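Probable ABC transporter phosphite binding protein PhnD1 (PDB 5LQ5) binds inorganic phosphite strongly, and methylphosphonate and phosphate only very weakly, probably as the solute-binding component of an ABC transporter. Local coordinates at residues V5-I11 with D57-F63; L30-L34 with E225-I230. One frame throughout, in Å; residues are numbered along the deposited sequence.

Contact 1: V5-I11 with D57-F63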
loop_
_atom_site.group_PDB
_atom_site.type_symbol
_atom_site.label_atom_id
_atom_site.label_comp_id
_atom_site.label_asym_id
_atom_site.label_seq_id
_atom_site.Cartn_x
_atom_site.Cartn_y
_atom_site.Cartn_z
ATOM N N VAL A 5 24.703 4.511 5.634
ATOM C CA VAL A 5 23.892 3.620 4.798
ATOM C C VAL A 5 22.498 4.232 4.625
ATOM O O VAL A 5 21.837 4.622 5.627
ATOM C CB VAL A 5 23.737 2.243 5.445
ATOM C CG1 VAL A 5 22.875 1.340 4.574
ATOM C CG2 VAL A 5 25.104 1.603 5.684
ATOM N N LEU A 6 22.052 4.322 3.375
ATOM C CA LEU A 6 20.683 4.748 3.054
ATOM C C LEU A 6 19.764 3.512 3.185
ATOM O O LEU A 6 19.878 2.560 2.447
ATOM C CB LEU A 6 20.558 5.340 1.631
ATOM C CG LEU A 6 19.206 5.965 1.270
ATOM C CD1 LEU A 6 18.975 7.283 1.993
ATOM C CD2 LEU A 6 19.099 6.191 -0.238
ATOM N N LYS A 7 18.825 3.591 4.107
ATOM C CA LYS A 7 18.027 2.445 4.531
ATOM C C LYS A 7 16.635 2.606 3.941
ATOM O O LYS A 7 15.949 3.575 4.204
ATOM C CB LYS A 7 17.994 2.366 6.057
ATOM C CG LYS A 7 19.378 2.154 6.695
ATOM C CD LYS A 7 19.329 2.335 8.207
ATOM C CE LYS A 7 20.591 3.010 8.722
ATOM N NZ LYS A 7 20.600 4.467 8.429
ATOM N N VAL A 8 16.290 1.675 3.068
ATOM C CA VAL A 8 15.028 1.604 2.350
ATOM C C VAL A 8 14.074 0.688 3.093
ATOM O O VAL A 8 14.446 -0.384 3.562
ATOM C CB VAL A 8 15.229 1.129 0.895
ATOM C CG1 VAL A 8 13.921 0.854 0.155
ATOM C CG2 VAL A 8 16.048 2.146 0.103
ATOM N N GLY A 9 12.848 1.154 3.265
ATOM C CA GLY A 9 11.778 0.349 3.878
ATOM C C GLY A 9 10.495 0.414 3.049
ATOM O O GLY A 9 10.393 1.149 2.034
ATOM N N ALA A 10 9.523 -0.354 3.486
ATOM C CA ALA A 10 8.245 -0.431 2.803
ATOM C C ALA A 10 7.193 -1.056 3.695
ATOM O O ALA A 10 7.472 -1.987 4.445
ATOM C CB ALA A 10 8.381 -1.250 1.554
ATOM N N ILE A 11 5.962 -0.578 3.590
ATOM C CA ILE A 11 4.866 -1.268 4.251
ATOM C C ILE A 11 4.788 -2.713 3.711
ATOM O O ILE A 11 4.923 -2.928 2.490
ATOM C CB ILE A 11 3.509 -0.551 4.131
ATOM C CG1 ILE A 11 3.154 -0.240 2.670
ATOM C CG2 ILE A 11 3.507 0.726 5.007
ATOM C CD1 ILE A 11 1.705 0.121 2.487
ATOM N N ASP A 57 15.430 4.480 11.818
ATOM C CA ASP A 57 15.916 3.171 11.382
ATOM C C ASP A 57 15.707 2.979 9.883
ATOM O O ASP A 57 16.327 2.104 9.300
ATOM C CB ASP A 57 15.227 2.034 12.141
ATOM C CG ASP A 57 15.723 1.901 13.586
ATOM O OD1 ASP A 57 16.155 0.792 13.932
ATOM O OD2 ASP A 57 15.702 2.869 14.371
ATOM N N LEU A 58 14.805 3.785 9.310
ATOM C CA LEU A 58 14.486 3.789 7.878
ATOM C C LEU A 58 14.550 5.223 7.320
ATOM O O LEU A 58 14.055 6.157 7.929
ATOM C CB LEU A 58 13.087 3.199 7.642
ATOM C CG LEU A 58 12.821 1.797 8.161
ATOM C CD1 LEU A 58 11.338 1.478 8.032
ATOM C CD2 LEU A 58 13.668 0.747 7.456
ATOM N N ASP A 59 15.196 5.377 6.166
ATOM C CA ASP A 59 15.406 6.685 5.548
ATOM C C ASP A 59 14.488 7.054 4.400
ATOM O O ASP A 59 14.210 8.225 4.193
ATOM C CB ASP A 59 16.830 6.777 4.998
ATOM C CG ASP A 59 17.873 6.655 6.084
ATOM O OD1 ASP A 59 17.695 7.295 7.152
ATOM O OD2 ASP A 59 18.869 5.924 5.852
ATOM N N LEU A 60 14.081 6.054 3.646
ATOM C CA LEU A 60 13.314 6.199 2.431
ATOM C C LEU A 60 12.339 5.032 2.388
ATOM O O LEU A 60 12.759 3.883 2.342
ATOM C CB LEU A 60 14.215 6.141 1.211
ATOM C CG LEU A 60 13.503 6.180 -0.145
ATOM C CD1 LEU A 60 12.798 7.506 -0.407
ATOM C CD2 LEU A 60 14.553 5.902 -1.221
ATOM N N VAL A 61 11.053 5.314 2.460
ATOM C CA VAL A 61 10.025 4.279 2.670
ATOM C C VAL A 61 8.880 4.405 1.692
ATOM O O VAL A 61 8.381 5.498 1.455
ATOM C CB VAL A 61 9.465 4.324 4.103
ATOM C CG1 VAL A 61 8.387 3.287 4.335
ATOM C CG2 VAL A 61 10.565 4.110 5.122
ATOM N N TRP A 62 8.516 3.275 1.104
ATOM C CA TRP A 62 7.319 3.094 0.281
ATOM C C TRP A 62 6.117 2.890 1.193
ATOM O O TRP A 62 5.955 1.821 1.806
ATOM C CB TRP A 62 7.523 1.942 -0.650
ATOM C CG TRP A 62 6.439 1.646 -1.633
ATOM C CD1 TRP A 62 5.654 0.524 -1.655
ATOM C CD2 TRP A 62 6.018 2.446 -2.726
ATOM N NE1 TRP A 62 4.784 0.559 -2.721
ATOM C CE2 TRP A 62 4.979 1.732 -3.393
ATOM C CE3 TRP A 62 6.390 3.704 -3.214
ATOM C CZ2 TRP A 62 4.320 2.237 -4.514
ATOM C CZ3 TRP A 62 5.722 4.201 -4.347
ATOM C CH2 TRP A 62 4.710 3.445 -4.985
ATOM N N PHE A 63 5.370 3.978 1.379
ATOM C CA PHE A 63 4.205 4.016 2.244
ATOM C C PHE A 63 2.898 3.930 1.427
ATOM O O PHE A 63 2.852 4.272 0.231
ATOM C CB PHE A 63 4.164 5.319 3.056
ATOM C CG PHE A 63 5.013 5.314 4.300
ATOM C CD1 PHE A 63 4.731 4.425 5.340
ATOM C CD2 PHE A 63 6.094 6.166 4.441
ATOM C CE1 PHE A 63 5.507 4.408 6.506
ATOM C CE2 PHE A 63 6.846 6.176 5.601
ATOM C CZ PHE A 63 6.564 5.270 6.634
HETATM O O HOH W 1 18.950 6.616 9.361
#
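Val-8, Gly-9 and Ala-10 pair in parallel with Leu-60, Val-61 and Trp-62, setting side by side the first and third strands of the two successive beta-alpha-beta crossovers that open this periplasmic binding protein fold. The backbone bonds alternate along the pair: Gly-9 N gives to Leu-60 O, Trp-62 N to Gly-9 O (3.0 Å), and Ile-11 N to Trp-62 O, the last almost straight on to the carbonyl. CA-H...O contacts such as Val-8 CA to Leu-60 O lie between them. At the start of the pair Lys-7 O accepts two donors, Asp-59 N at 2.8 Å and Leu-60 N at 3.2 Å.

Charge gathers at this same end. Asp-59 OD2 takes Lys-7 N on its anti side at 2.9 Å, 24° out of the carboxylate plane, and forms a long, weak salt bridge with Lys-7 NZ (3.4 Å). A bend at chi4 (76°) turns NZ back to Val-5 O; Asn-2 O and a water shared with Asp-59 OD1 also receive it, while Arg-217 pairs with OD1. A methionine in place of Lys-7 would probably leave Asp-59 OD2 without the lysine charge and Val-5 O without the NZ bond.

Apolar contacts flank the strands. Leu-58 CD2 and Val-61 CG2 each come to 4.1 Å from Gly-9 CA, whereas at the phosphite end Ile-11 CG2 approaches the Phe-63 ring obliquely, 3.9 Å from CD1.

Contact 2: L30-L34 with E225-I230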
loop_
_atom_site.group_PDB
_atom_site.type_symbol
_atom_site.label_atom_id
_atom_site.label_comp_id
_atom_site.label_asym_id
_atom_site.label_seq_id
_atom_site.Cartn_x
_atom_site.Cartn_y
_atom_site.Cartn_z
ATOM N N LEU A 30 19.505 2.383 -7.003
ATOM C CA LEU A 30 19.821 3.629 -6.277
ATOM C C LEU A 30 21.286 3.731 -5.883
ATOM O O LEU A 30 21.923 4.775 -6.030
ATOM C CB LEU A 30 18.948 3.769 -5.009
ATOM C CG LEU A 30 17.787 4.737 -5.151
ATOM C CD1 LEU A 30 16.846 4.337 -6.279
ATOM C CD2 LEU A 30 17.064 4.784 -3.810
ATOM N N SER A 31 21.830 2.623 -5.409
ATOM C CA SER A 31 23.218 2.605 -4.969
ATOM C C SER A 31 24.177 2.908 -6.125
ATOM O O SER A 31 25.150 3.632 -5.964
ATOM C CB SER A 31 23.587 1.263 -4.358
ATOM O OG SER A 31 24.965 1.239 -4.041
ATOM N N LYS A 32 23.886 2.352 -7.293
ATOM C CA LYS A 32 24.717 2.606 -8.488
ATOM C C LYS A 32 24.687 4.091 -8.900
ATOM O O LYS A 32 25.721 4.698 -9.169
ATOM C CB LYS A 32 24.267 1.749 -9.659
ATOM C CG LYS A 32 24.720 0.299 -9.582
ATOM C CD LYS A 32 24.296 -0.480 -10.816
ATOM C CE LYS A 32 24.432 -1.981 -10.601
ATOM N NZ LYS A 32 23.815 -2.761 -11.704
ATOM N N GLN A 33 23.489 4.667 -8.935
ATOM C CA GLN A 33 23.298 6.056 -9.382
ATOM C C GLN A 33 23.705 7.118 -8.375
ATOM O O GLN A 33 24.200 8.187 -8.765
ATOM C CB GLN A 33 21.877 6.309 -9.812
ATOM C CG GLN A 33 21.445 5.518 -11.036
ATOM C CD GLN A 33 20.253 6.155 -11.757
ATOM O OE1 GLN A 33 20.206 7.375 -11.967
ATOM N NE2 GLN A 33 19.255 5.345 -12.089
ATOM N N LEU A 34 23.466 6.850 -7.101
ATOM C CA LEU A 34 23.845 7.779 -6.008
ATOM C C LEU A 34 25.239 7.603 -5.423
ATOM O O LEU A 34 25.708 8.464 -4.687
ATOM C CB LEU A 34 22.834 7.690 -4.851
ATOM C CG LEU A 34 21.416 8.040 -5.297
ATOM C CD1 LEU A 34 20.419 7.649 -4.220
ATOM C CD2 LEU A 34 21.261 9.497 -5.694
ATOM N N GLU A 225 18.979 14.913 -5.669
ATOM C CA GLU A 225 19.576 13.859 -6.532
ATOM C C GLU A 225 18.761 12.554 -6.405
ATOM O O GLU A 225 18.430 11.890 -7.394
ATOM C CB GLU A 225 21.029 13.594 -6.140
ATOM C CG GLU A 225 21.789 12.682 -7.105
ATOM C CD GLU A 225 23.177 12.280 -6.618
ATOM O OE1 GLU A 225 23.536 12.545 -5.444
ATOM O OE2 GLU A 225 23.901 11.660 -7.423
ATOM N N LEU A 226 18.434 12.205 -5.165
ATOM C CA LEU A 226 17.605 11.019 -4.869
ATOM C C LEU A 226 16.232 11.075 -5.571
ATOM O O LEU A 226 15.793 10.127 -6.231
ATOM C CB LEU A 226 17.432 10.896 -3.336
ATOM C CG LEU A 226 16.448 9.822 -2.819
ATOM C CD1 LEU A 226 16.898 8.446 -3.242
ATOM C CD2 LEU A 226 16.320 9.890 -1.312
ATOM N N LYS A 227 15.578 12.211 -5.451
ATOM C CA LYS A 227 14.280 12.413 -6.095
ATOM C C LYS A 227 14.414 12.273 -7.624
ATOM O O LYS A 227 13.634 11.581 -8.292
ATOM C CB LYS A 227 13.732 13.764 -5.680
ATOM C CG LYS A 227 12.392 14.105 -6.251
ATOM C CD LYS A 227 11.852 15.384 -5.618
ATOM C CE LYS A 227 10.654 15.894 -6.384
ATOM N NZ LYS A 227 9.991 17.037 -5.678
ATOM N N SER A 228 15.470 12.881 -8.148
ATOM C CA SER A 228 15.800 12.818 -9.582
ATOM C C SER A 228 16.002 11.389 -10.083
ATOM O O SER A 228 15.457 10.999 -11.109
ATOM C CB SER A 228 17.047 13.662 -9.866
ATOM O OG SER A 228 17.184 13.890 -11.250
ATOM N N VAL A 229 16.748 10.598 -9.331
ATOM C CA VAL A 229 16.982 9.194 -9.716
ATOM C C VAL A 229 15.661 8.438 -9.827
ATOM O O VAL A 229 15.403 7.723 -10.787
ATOM C CB VAL A 229 17.937 8.481 -8.732
ATOM C CG1 VAL A 229 17.957 6.965 -8.905
ATOM C CG2 VAL A 229 19.337 9.066 -8.866
ATOM N N ILE A 230 14.808 8.623 -8.835
ATOM C CA ILE A 230 13.529 7.885 -8.803
ATOM C C ILE A 230 12.609 8.357 -9.955
ATOM O O ILE A 230 12.011 7.550 -10.660
ATOM C CB ILE A 230 12.851 8.014 -7.416
ATOM C CG1 ILE A 230 13.711 7.315 -6.326
ATOM C CG2 ILE A 230 11.437 7.441 -7.446
ATOM C CD1 ILE A 230 13.253 7.572 -4.892
HETATM O O HOH W 2 17.077 6.808 -12.891
HETATM O O HOH W 3 25.395 10.844 -3.606
#
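Leu-34 reaches from the last turn of helix 16-34 towards helix 222-231, and its side chain illustrates how branching lets one residue serve several neighbours. With CG anti to the carbonyl carbon (chi1 -59°), the chain leads from CB through CG to two methyls that part company. CD1 meets Leu-226 CD1 at 3.7 Å, a methyl that also takes Leu-30 CD2. CD2 lies against the aliphatic part of Glu-225, 3.5 Å from its CG, and touches Val-229 CG2 as well. Leu-34 and Glu-225 run past each other in opposite directions, which brings the carboxylate back towards the end of helix 16-34; there a water donates both to Glu-225 OE1 and to Leu-34 O.

Val-229 points into the other helix, its CG1 3.9 Å from Leu-30 CD1 and its CG2 3.6 Å from Gln-33 OE1. Gln-33 NE2 is held by Glu-29 and gives to a second water, which donates in turn to Val-229 O at 2.8 Å. The axes of the two short segments come within 10.4 Å and cross at 125°. Direct contact between these helices is thus mainly of methyls and methylenes, while their polar groups are bridged by water, so the pairing depends on shape more than on directional bonds.

From the N terminus the chain first lays down strand 5-10, then turns through helix 16-34, strand 37-40 and helix 46-54 before strand 60-63 returns beside the first; contact 1 closes that loop. Contact 2 starts inside it, on helix 16-34, and closes only after the chain has passed through the second sheet and returned by strand 207-210 to helix 222-231. The two closures therefore cross rather than nest. They touch through Leu-60, whose CD2 lies 3.8 Å from Leu-30 CD2 and 4.0 Å from Leu-226 CD1. An early helix and a late one are thereby packed on the same face of the first sheet, a worked case of distant chain segments meeting at one side chain.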